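Local coordinates for putative nucleoside-diphosphate-sugar epimerase (Staphylococcus aureus subsp. aureus, PDB 3E48), which is of unknown function but probably binds NAD(P)(H) in a Rossmann-type domain, as nucleoside-diphosphate-sugar epimerases and their relatives do, at residues M1-T9 / A62-I72; Y162-Y171 / Y247-E258. All blocks are in the same frame, centred on the assembly; numbering follows the deposited sequence.

Contact 1. Residues M1-T9 / A62-I72; sequences MNIMLTGAT and AFKGMDTVVFI
Asn-2 and Asp-67 hold each other through backbone and carboxylate just before two parallel strands of a Rossmann fold, 3-6 and 68-71, begin. Asn-2 N gives its hydrogen to Asp-67 OD1 (2.9 Å), which receives it on the anti lone pair. In return, the Asn-2 carbonyl O takes bonds from Asp-67 N (2.8 Å) and Thr-68 N, so one residue is gripped at both polar backbone atoms. An aspartate suits this place because its short acid reaches the adjoining Asn-2 backbone, with CG beside its own backbone N (chi1 -65°). Beyond it the regular parallel pairing sets in: Met-4 N bonds to Thr-68 O, Met-4 O receives Val-70 N (2.7 Å), and Val-70 O receives Thr-6 N. Ile-3 and Leu-5 pair on their other side with His-27, His-29 and Gly-31, in and just before strand 28-32, which makes 3-6 an interior strand. It leads into the glycine-rich TGxxGxxG turn, which in this family usually approaches the dinucleotide; Gly-7, with positive phi, opens it. Thr-6 OG1, hydrogen-bonded to Tyr-53 OH, also accepts a weak bond from Ile-72 N.

Branched and flexible apolar chains fill the two sheet faces. On one, Leu-5 CD1 reaches between Val-70 CG1 (3.6 Å) and Ile-72 CD1 (3.8 Å), beneath helix 11-22. On the other, the selenomethionine Met-4, bent at chi2 and chi3, lays CB against SE of Met-66 (3.7 Å), while its CE ends near Ala-62 O. Phe-63, packed on Leu-89 and Ala-92 of helix 84-96, closes this side: Val-69 CG2 sits 3.8 Å above the centre of its ring, and the methyl CG2 of Thr-6 meets the ring edge at CE1, 4.2 Å away.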
loop_
_atom_site.group_PDB
_atom_site.type_symbol
_atom_site.label_atom_id
_atom_site.label_comp_id
_atom_site.label_asym_id
_atom_site.label_seq_id
_atom_site.Cartn_x
_atom_site.Cartn_y
_atom_site.Cartn_z
HETATM N N MSE B 1 -30.061 11.100 4.776
HETATM C CA MSE B 1 -28.711 10.543 4.473
HETATM C C MSE B 1 -28.603 9.146 5.074
HETATM O O MSE B 1 -28.496 8.982 6.291
HETATM C CB MSE B 1 -27.630 11.458 5.055
HETATM C CG MSE B 1 -26.250 11.286 4.435
HETATM SE SE MSE B 1 -25.272 9.758 5.098
HETATM C CE MSE B 1 -24.481 10.603 6.651
ATOM N N ASN B 2 -28.634 8.139 4.210
ATOM C CA ASN B 2 -28.559 6.759 4.653
ATOM C C ASN B 2 -27.135 6.293 4.878
ATOM O O ASN B 2 -26.303 6.318 3.969
ATOM C CB ASN B 2 -29.269 5.863 3.642
ATOM C CG ASN B 2 -30.731 6.232 3.492
ATOM O OD1 ASN B 2 -31.484 6.229 4.469
ATOM N ND2 ASN B 2 -31.137 6.567 2.275
ATOM N N ILE B 3 -26.877 5.861 6.109
ATOM C CA ILE B 3 -25.565 5.391 6.531
ATOM C C ILE B 3 -25.569 3.880 6.691
ATOM O O ILE B 3 -26.506 3.305 7.241
ATOM C CB ILE B 3 -25.170 5.998 7.890
ATOM C CG1 ILE B 3 -25.300 7.519 7.848
ATOM C CG2 ILE B 3 -23.745 5.599 8.240
ATOM C CD1 ILE B 3 -25.156 8.171 9.207
HETATM N N MSE B 4 -24.504 3.248 6.214
HETATM C CA MSE B 4 -24.361 1.803 6.297
HETATM C C MSE B 4 -23.025 1.443 6.945
HETATM O O MSE B 4 -21.974 1.879 6.484
HETATM C CB MSE B 4 -24.430 1.199 4.892
HETATM C CG MSE B 4 -23.684 -0.107 4.730
HETATM SE SE MSE B 4 -24.570 -1.591 5.582
HETATM C CE MSE B 4 -26.174 -1.568 4.523
ATOM N N LEU B 5 -23.076 0.664 8.021
ATOM C CA LEU B 5 -21.869 0.217 8.710
ATOM C C LEU B 5 -21.688 -1.270 8.413
ATOM O O LEU B 5 -22.551 -2.078 8.767
ATOM C CB LEU B 5 -22.007 0.406 10.224
ATOM C CG LEU B 5 -20.852 -0.184 11.060
ATOM C CD1 LEU B 5 -19.564 0.574 10.755
ATOM C CD2 LEU B 5 -21.178 -0.091 12.552
ATOM N N THR B 6 -20.593 -1.643 7.755
ATOM C CA THR B 6 -20.370 -3.060 7.464
ATOM C C THR B 6 -19.587 -3.707 8.603
ATOM O O THR B 6 -18.832 -3.032 9.302
ATOM C CB THR B 6 -19.594 -3.276 6.129
ATOM O OG1 THR B 6 -18.254 -2.786 6.265
ATOM C CG2 THR B 6 -20.288 -2.549 4.978
ATOM N N GLY B 7 -19.775 -5.013 8.788
ATOM C CA GLY B 7 -19.083 -5.731 9.848
ATOM C C GLY B 7 -19.493 -5.248 11.227
ATOM O O GLY B 7 -18.715 -5.303 12.178
ATOM N N ALA B 8 -20.740 -4.800 11.331
ATOM C CA ALA B 8 -21.294 -4.260 12.569
ATOM C C ALA B 8 -21.315 -5.176 13.792
ATOM O O ALA B 8 -21.353 -4.686 14.922
ATOM C CB ALA B 8 -22.700 -3.739 12.301
ATOM N N THR B 9 -21.300 -6.490 13.585
ATOM C CA THR B 9 -21.336 -7.416 14.713
ATOM C C THR B 9 -19.950 -7.790 15.236
ATOM O O THR B 9 -19.822 -8.539 16.204
ATOM C CB THR B 9 -22.132 -8.708 14.373
ATOM O OG1 THR B 9 -21.635 -9.285 13.162
ATOM C CG2 THR B 9 -23.620 -8.388 14.204
ATOM N N ALA B 62 -26.353 -4.755 -1.089
ATOM C CA ALA B 62 -26.374 -4.124 0.224
ATOM C C ALA B 62 -26.215 -2.608 0.176
ATOM O O ALA B 62 -26.726 -1.904 1.046
ATOM C CB ALA B 62 -25.280 -4.727 1.104
ATOM N N PHE B 63 -25.509 -2.110 -0.834
ATOM C CA PHE B 63 -25.256 -0.677 -0.969
ATOM C C PHE B 63 -26.357 0.103 -1.685
ATOM O O PHE B 63 -26.317 1.333 -1.719
ATOM C CB PHE B 63 -23.921 -0.438 -1.694
ATOM C CG PHE B 63 -22.689 -0.748 -0.866
ATOM C CD1 PHE B 63 -22.782 -1.323 0.403
ATOM C CD2 PHE B 63 -21.424 -0.459 -1.369
ATOM C CE1 PHE B 63 -21.628 -1.605 1.151
ATOM C CE2 PHE B 63 -20.274 -0.737 -0.632
ATOM C CZ PHE B 63 -20.377 -1.310 0.631
ATOM N N LYS B 64 -27.325 -0.593 -2.274
ATOM C CA LYS B 64 -28.417 0.100 -2.961
ATOM C C LYS B 64 -29.130 1.033 -1.982
ATOM O O LYS B 64 -29.509 0.624 -0.885
ATOM C CB LYS B 64 -29.420 -0.902 -3.542
ATOM C CG LYS B 64 -28.886 -1.673 -4.734
ATOM C CD LYS B 64 -29.910 -2.668 -5.261
ATOM C CE LYS B 64 -29.410 -3.335 -6.530
ATOM N NZ LYS B 64 -30.375 -4.344 -7.053
ATOM N N GLY B 65 -29.295 2.291 -2.375
ATOM C CA GLY B 65 -29.971 3.241 -1.511
ATOM C C GLY B 65 -29.131 3.858 -0.399
ATOM O O GLY B 65 -29.628 4.698 0.347
HETATM N N MSE B 66 -27.871 3.453 -0.269
HETATM C CA MSE B 66 -27.013 4.011 0.777
HETATM C C MSE B 66 -26.242 5.230 0.280
HETATM O O MSE B 66 -25.906 5.323 -0.899
HETATM C CB MSE B 66 -26.030 2.947 1.273
HETATM C CG MSE B 66 -26.689 1.701 1.826
HETATM SE SE MSE B 66 -27.683 2.080 3.460
HETATM C CE MSE B 66 -29.375 2.174 2.691
ATOM N N ASP B 67 -25.945 6.144 1.196
ATOM C CA ASP B 67 -25.232 7.366 0.854
ATOM C C ASP B 67 -23.817 7.388 1.401
ATOM O O ASP B 67 -22.897 7.905 0.764
ATOM C CB ASP B 67 -26.019 8.564 1.378
ATOM C CG ASP B 67 -27.359 8.707 0.693
ATOM O OD1 ASP B 67 -28.403 8.694 1.382
ATOM O OD2 ASP B 67 -27.355 8.825 -0.551
ATOM N N THR B 68 -23.656 6.826 2.590
ATOM C CA THR B 68 -22.363 6.775 3.243
ATOM C C THR B 68 -22.144 5.377 3.785
ATOM O O THR B 68 -22.991 4.840 4.505
ATOM C CB THR B 68 -22.299 7.784 4.403
ATOM O OG1 THR B 68 -22.511 9.103 3.887
ATOM C CG2 THR B 68 -20.947 7.730 5.093
ATOM N N VAL B 69 -21.015 4.788 3.410
ATOM C CA VAL B 69 -20.645 3.459 3.862
ATOM C C VAL B 69 -19.428 3.573 4.771
ATOM O O VAL B 69 -18.422 4.192 4.410
ATOM C CB VAL B 69 -20.291 2.533 2.669
ATOM C CG1 VAL B 69 -19.688 1.223 3.173
ATOM C CG2 VAL B 69 -21.544 2.247 1.846
ATOM N N VAL B 70 -19.550 3.002 5.965
ATOM C CA VAL B 70 -18.466 2.978 6.942
ATOM C C VAL B 70 -18.023 1.525 6.856
ATOM O O VAL B 70 -18.758 0.619 7.249
ATOM C CB VAL B 70 -18.975 3.313 8.357
ATOM C CG1 VAL B 70 -17.807 3.363 9.333
ATOM C CG2 VAL B 70 -19.709 4.649 8.338
ATOM N N PHE B 71 -16.827 1.320 6.308
ATOM C CA PHE B 71 -16.274 -0.011 6.074
ATOM C C PHE B 71 -15.246 -0.468 7.092
ATOM O O PHE B 71 -14.242 0.204 7.314
ATOM C CB PHE B 71 -15.628 -0.044 4.686
ATOM C CG PHE B 71 -15.212 -1.413 4.233
ATOM C CD1 PHE B 71 -16.152 -2.290 3.702
ATOM C CD2 PHE B 71 -13.887 -1.830 4.339
ATOM C CE1 PHE B 71 -15.784 -3.567 3.282
ATOM C CE2 PHE B 71 -13.503 -3.110 3.920
ATOM C CZ PHE B 71 -14.458 -3.980 3.389
ATOM N N ILE B 72 -15.507 -1.619 7.702
ATOM C CA ILE B 72 -14.589 -2.211 8.665
ATOM C C ILE B 72 -13.993 -3.441 7.989
ATOM O O ILE B 72 -14.705 -4.402 7.698
ATOM C CB ILE B 72 -15.322 -2.648 9.948
ATOM C CG1 ILE B 72 -15.943 -1.420 10.617
ATOM C CG2 ILE B 72 -14.353 -3.356 10.897
ATOM C CD1 ILE B 72 -16.748 -1.738 11.857
#

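Contact 2. Residues Y162-Y171 / Y247-E258; sequences YPAGDGRINY and YHAGARGLLDQE
Tyr-162 and Tyr-247 form an offset stack, ring centroids 4.0 Å apart and planes 13° from parallel, with Tyr-162 CB over the same Tyr-247 ring. A water joins the hydroxyls of Tyr-171, Tyr-247 (2.6 Å) and, weakly, Tyr-162. This is the dense end, where the turn before strand 168-172 meets the end of helix 239-251. Ile-169 CD1 comes to the edge of the Tyr-247 ring at CD1 (3.8 Å). With no CB at Gly-167 or Gly-250, the backbones close up until Gly-167 CA points its hydrogen at Gly-250 O (3.4 Å). Past the helix, ended by a Schellman motif at Gly-253, the sole direct hydrogen bond between the segments runs from Asn-170 N to Leu-255 O (2.9 Å).

The other end is looser. Arg-168 and Asp-256 run side by side, but NE stays 3.9 Å from OD2, a long salt bridge; Arg-168 NH1 also pairs with Glu-206, and the strongest partner of Asp-256 is Ser-201. A water links Asn-170 ND2 to the exposed Glu-258 OE1, while Asn-170 OD1 accepts from Gly-199 N.

Stacking, apolar packing and close backbone approach thus dominate the tight end, while the long ion pair probably adds little.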
loop_
_atom_site.group_PDB
_atom_site.type_symbol
_atom_site.label_atom_id
_atom_site.label_comp_id
_atom_site.label_asym_id
_atom_site.label_seq_id
_atom_site.Cartn_x
_atom_site.Cartn_y
_atom_site.Cartn_z
ATOM N N TYR B 162 6.298 -9.961 24.048
ATOM C CA TYR B 162 6.190 -9.350 22.724
ATOM C C TYR B 162 7.574 -9.015 22.166
ATOM O O TYR B 162 8.349 -8.300 22.794
ATOM C CB TYR B 162 5.355 -8.066 22.782
ATOM C CG TYR B 162 3.899 -8.249 23.155
ATOM C CD1 TYR B 162 3.122 -9.252 22.573
ATOM C CD2 TYR B 162 3.275 -7.363 24.032
ATOM C CE1 TYR B 162 1.754 -9.358 22.852
ATOM C CE2 TYR B 162 1.917 -7.460 24.313
ATOM C CZ TYR B 162 1.162 -8.452 23.722
ATOM O OH TYR B 162 -0.189 -8.515 23.986
ATOM N N PRO B 163 7.902 -9.537 20.975
ATOM C CA PRO B 163 9.204 -9.276 20.348
ATOM C C PRO B 163 9.207 -7.899 19.702
ATOM O O PRO B 163 9.299 -7.772 18.479
ATOM C CB PRO B 163 9.316 -10.395 19.323
ATOM C CG PRO B 163 7.890 -10.556 18.875
ATOM C CD PRO B 163 7.126 -10.511 20.188
ATOM N N ALA B 164 9.105 -6.868 20.534
ATOM C CA ALA B 164 9.062 -5.494 20.050
ATOM C C ALA B 164 10.318 -4.701 20.377
ATOM O O ALA B 164 10.340 -3.481 20.229
ATOM C CB ALA B 164 7.839 -4.785 20.629
ATOM N N GLY B 165 11.366 -5.392 20.818
ATOM C CA GLY B 165 12.600 -4.706 21.154
ATOM C C GLY B 165 12.380 -3.566 22.132
ATOM O O GLY B 165 11.637 -3.705 23.100
ATOM N N ASP B 166 13.028 -2.434 21.883
ATOM C CA ASP B 166 12.895 -1.276 22.757
ATOM C C ASP B 166 11.943 -0.255 22.131
ATOM O O ASP B 166 11.946 0.924 22.492
ATOM C CB ASP B 166 14.270 -0.642 22.997
ATOM C CG ASP B 166 15.279 -1.637 23.550
ATOM O OD1 ASP B 166 14.967 -2.308 24.557
ATOM O OD2 ASP B 166 16.388 -1.747 22.981
ATOM N N GLY B 167 11.122 -0.724 21.199
ATOM C CA GLY B 167 10.184 0.156 20.526
ATOM C C GLY B 167 8.989 0.570 21.365
ATOM O O GLY B 167 8.642 -0.079 22.355
ATOM N N ARG B 168 8.367 1.675 20.968
ATOM C CA ARG B 168 7.191 2.193 21.650
ATOM C C ARG B 168 6.002 1.958 20.723
ATOM O O ARG B 168 6.062 2.279 19.535
ATOM C CB ARG B 168 7.358 3.689 21.929
ATOM C CG ARG B 168 8.531 4.018 22.844
ATOM C CD ARG B 168 8.768 5.518 22.914
ATOM N NE ARG B 168 7.630 6.225 23.492
ATOM C CZ ARG B 168 7.244 6.109 24.759
ATOM N NH1 ARG B 168 7.907 5.314 25.589
ATOM N NH2 ARG B 168 6.193 6.789 25.197
ATOM N N ILE B 169 4.931 1.387 21.265
ATOM C CA ILE B 169 3.739 1.101 20.475
ATOM C C ILE B 169 2.558 1.923 20.959
ATOM O O ILE B 169 2.274 1.971 22.160
ATOM C CB ILE B 169 3.353 -0.400 20.558
ATOM C CG1 ILE B 169 4.423 -1.264 19.881
ATOM C CG2 ILE B 169 2.014 -0.642 19.874
ATOM C CD1 ILE B 169 4.286 -2.742 20.138
ATOM N N ASN B 170 1.863 2.569 20.033
ATOM C CA ASN B 170 0.718 3.363 20.437
ATOM C C ASN B 170 -0.524 2.484 20.512
ATOM O O ASN B 170 -0.829 1.720 19.591
ATOM C CB ASN B 170 0.499 4.537 19.487
ATOM C CG ASN B 170 -0.510 5.525 20.029
ATOM O OD1 ASN B 170 -1.712 5.340 19.875
ATOM N ND2 ASN B 170 -0.022 6.572 20.686
ATOM N N TYR B 171 -1.219 2.603 21.641
ATOM C CA TYR B 171 -2.421 1.832 21.949
ATOM C C TYR B 171 -3.636 2.719 22.159
ATOM O O TYR B 171 -3.509 3.860 22.592
ATOM C CB TYR B 171 -2.226 1.051 23.245
ATOM C CG TYR B 171 -1.386 -0.191 23.146
ATOM C CD1 TYR B 171 -1.975 -1.426 22.874
ATOM C CD2 TYR B 171 -0.012 -0.148 23.378
ATOM C CE1 TYR B 171 -1.223 -2.590 22.846
ATOM C CE2 TYR B 171 0.756 -1.309 23.349
ATOM C CZ TYR B 171 0.141 -2.527 23.084
ATOM O OH TYR B 171 0.886 -3.684 23.061
ATOM N N TYR B 247 4.529 -6.993 16.050
ATOM C CA TYR B 247 5.420 -6.494 17.088
ATOM C C TYR B 247 6.798 -6.176 16.517
ATOM O O TYR B 247 7.508 -5.317 17.036
ATOM C CB TYR B 247 5.491 -7.500 18.238
ATOM C CG TYR B 247 4.154 -7.565 18.944
ATOM C CD1 TYR B 247 3.704 -6.489 19.709
ATOM C CD2 TYR B 247 3.283 -8.636 18.744
ATOM C CE1 TYR B 247 2.419 -6.469 20.248
ATOM C CE2 TYR B 247 1.992 -8.627 19.276
ATOM C CZ TYR B 247 1.567 -7.537 20.025
ATOM O OH TYR B 247 0.289 -7.501 20.520
ATOM N N HIS B 248 7.166 -6.855 15.436
ATOM C CA HIS B 248 8.448 -6.595 14.798
ATOM C C HIS B 248 8.409 -5.171 14.238
ATOM O O HIS B 248 9.401 -4.441 14.281
ATOM C CB HIS B 248 8.700 -7.613 13.686
ATOM C CG HIS B 248 10.037 -7.466 13.025
ATOM N ND1 HIS B 248 11.213 -7.389 13.738
ATOM C CD2 HIS B 248 10.382 -7.396 11.718
ATOM C CE1 HIS B 248 12.228 -7.277 12.897
ATOM N NE2 HIS B 248 11.751 -7.280 11.667
ATOM N N ALA B 249 7.251 -4.771 13.720
ATOM C CA ALA B 249 7.106 -3.419 13.193
ATOM C C ALA B 249 7.294 -2.451 14.362
ATOM O O ALA B 249 7.817 -1.350 14.195
ATOM C CB ALA B 249 5.724 -3.238 12.563
ATOM N N GLY B 250 6.864 -2.870 15.549
ATOM C CA GLY B 250 7.016 -2.032 16.724
ATOM C C GLY B 250 8.481 -1.903 17.109
ATOM O O GLY B 250 8.924 -0.854 17.583
ATOM N N ALA B 251 9.235 -2.979 16.905
ATOM C CA ALA B 251 10.658 -2.988 17.224
ATOM C C ALA B 251 11.393 -1.973 16.360
ATOM O O ALA B 251 12.426 -1.432 16.757
ATOM C CB ALA B 251 11.238 -4.384 16.998
ATOM N N ARG B 252 10.850 -1.717 15.176
ATOM C CA ARG B 252 11.453 -0.771 14.245
ATOM C C ARG B 252 10.977 0.661 14.471
ATOM O O ARG B 252 11.344 1.566 13.723
ATOM C CB ARG B 252 11.150 -1.194 12.813
ATOM C CG ARG B 252 11.697 -2.559 12.462
ATOM C CD ARG B 252 11.500 -2.849 10.992
ATOM N NE ARG B 252 12.004 -4.168 10.626
ATOM C CZ ARG B 252 11.951 -4.669 9.396
ATOM N NH1 ARG B 252 11.416 -3.958 8.413
ATOM N NH2 ARG B 252 12.432 -5.881 9.150
ATOM N N GLY B 253 10.155 0.855 15.497
ATOM C CA GLY B 253 9.654 2.179 15.814
ATOM C C GLY B 253 8.571 2.694 14.885
ATOM O O GLY B 253 8.276 3.889 14.881
ATOM N N LEU B 254 7.966 1.797 14.110
ATOM C CA LEU B 254 6.923 2.184 13.164
ATOM C C LEU B 254 5.519 2.258 13.764
ATOM O O LEU B 254 4.571 2.646 13.078
ATOM C CB LEU B 254 6.912 1.216 11.975
ATOM C CG LEU B 254 8.193 1.159 11.134
ATOM C CD1 LEU B 254 8.134 -0.016 10.175
ATOM C CD2 LEU B 254 8.361 2.476 10.385
ATOM N N LEU B 255 5.382 1.881 15.032
ATOM C CA LEU B 255 4.079 1.911 15.691
ATOM C C LEU B 255 3.945 3.025 16.728
ATOM O O LEU B 255 2.938 3.106 17.435
ATOM C CB LEU B 255 3.784 0.553 16.343
ATOM C CG LEU B 255 3.842 -0.662 15.406
ATOM C CD1 LEU B 255 3.349 -1.912 16.126
ATOM C CD2 LEU B 255 2.987 -0.391 14.175
ATOM N N ASP B 256 4.956 3.886 16.822
ATOM C CA ASP B 256 4.909 5.001 17.762
ATOM C C ASP B 256 4.377 6.192 16.978
ATOM O O ASP B 256 5.110 7.123 16.642
ATOM C CB ASP B 256 6.308 5.291 18.328
ATOM C CG ASP B 256 6.313 6.434 19.338
ATOM O OD1 ASP B 256 5.234 6.817 19.839
ATOM O OD2 ASP B 256 7.410 6.947 19.642
ATOM N N GLN B 257 3.083 6.133 16.673
ATOM C CA GLN B 257 2.413 7.173 15.904
ATOM C C GLN B 257 1.346 7.863 16.729
ATOM O O GLN B 257 0.499 7.206 17.341
ATOM C CB GLN B 257 1.742 6.563 14.679
ATOM C CG GLN B 257 2.668 5.786 13.769
ATOM C CD GLN B 257 1.901 5.184 12.617
ATOM O OE1 GLN B 257 1.167 5.889 11.921
ATOM N NE2 GLN B 257 2.067 3.885 12.401
ATOM N N GLU B 258 1.375 9.189 16.731
ATOM C CA GLU B 258 0.394 9.957 17.482
ATOM C C GLU B 258 -0.164 11.116 16.671
ATOM O O GLU B 258 0.452 11.579 15.714
ATOM C CB GLU B 258 1.023 10.507 18.760
ATOM C CG GLU B 258 1.656 9.455 19.644
ATOM C CD GLU B 258 2.006 9.995 21.011
ATOM O OE1 GLU B 258 1.080 10.208 21.820
ATOM O OE2 GLU B 258 3.204 10.212 21.272
HETATM O O HOH W 1 -0.730 -6.115 22.502
HETATM O O HOH W 2 11.567 -7.957 16.741
HETATM O O HOH W 3 13.990 -2.078 18.982
HETATM O O HOH W 4 -1.448 9.391 21.138
#

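Contacts 1 and 2 draw on one mixed sheet at distant places: their centres lie 33 Å apart, their nearest atoms about 17 Å, on opposite sides of the chain's centre. Strands 68-71, 100-106 and 134-143 follow one another in parallel from contact 1 to strand 168-172 of contact 2. Contact 1 is strand-to-strand pairing inside the half that probably binds the dinucleotide, beside the glycine-rich turn; contact 2 brings a later helix and its exit loop onto the far part of the sheet. By family resemblance the dinucleotide would probably lie near the C-terminal end of strand 3-6, so contact 1 is the likelier neighbour.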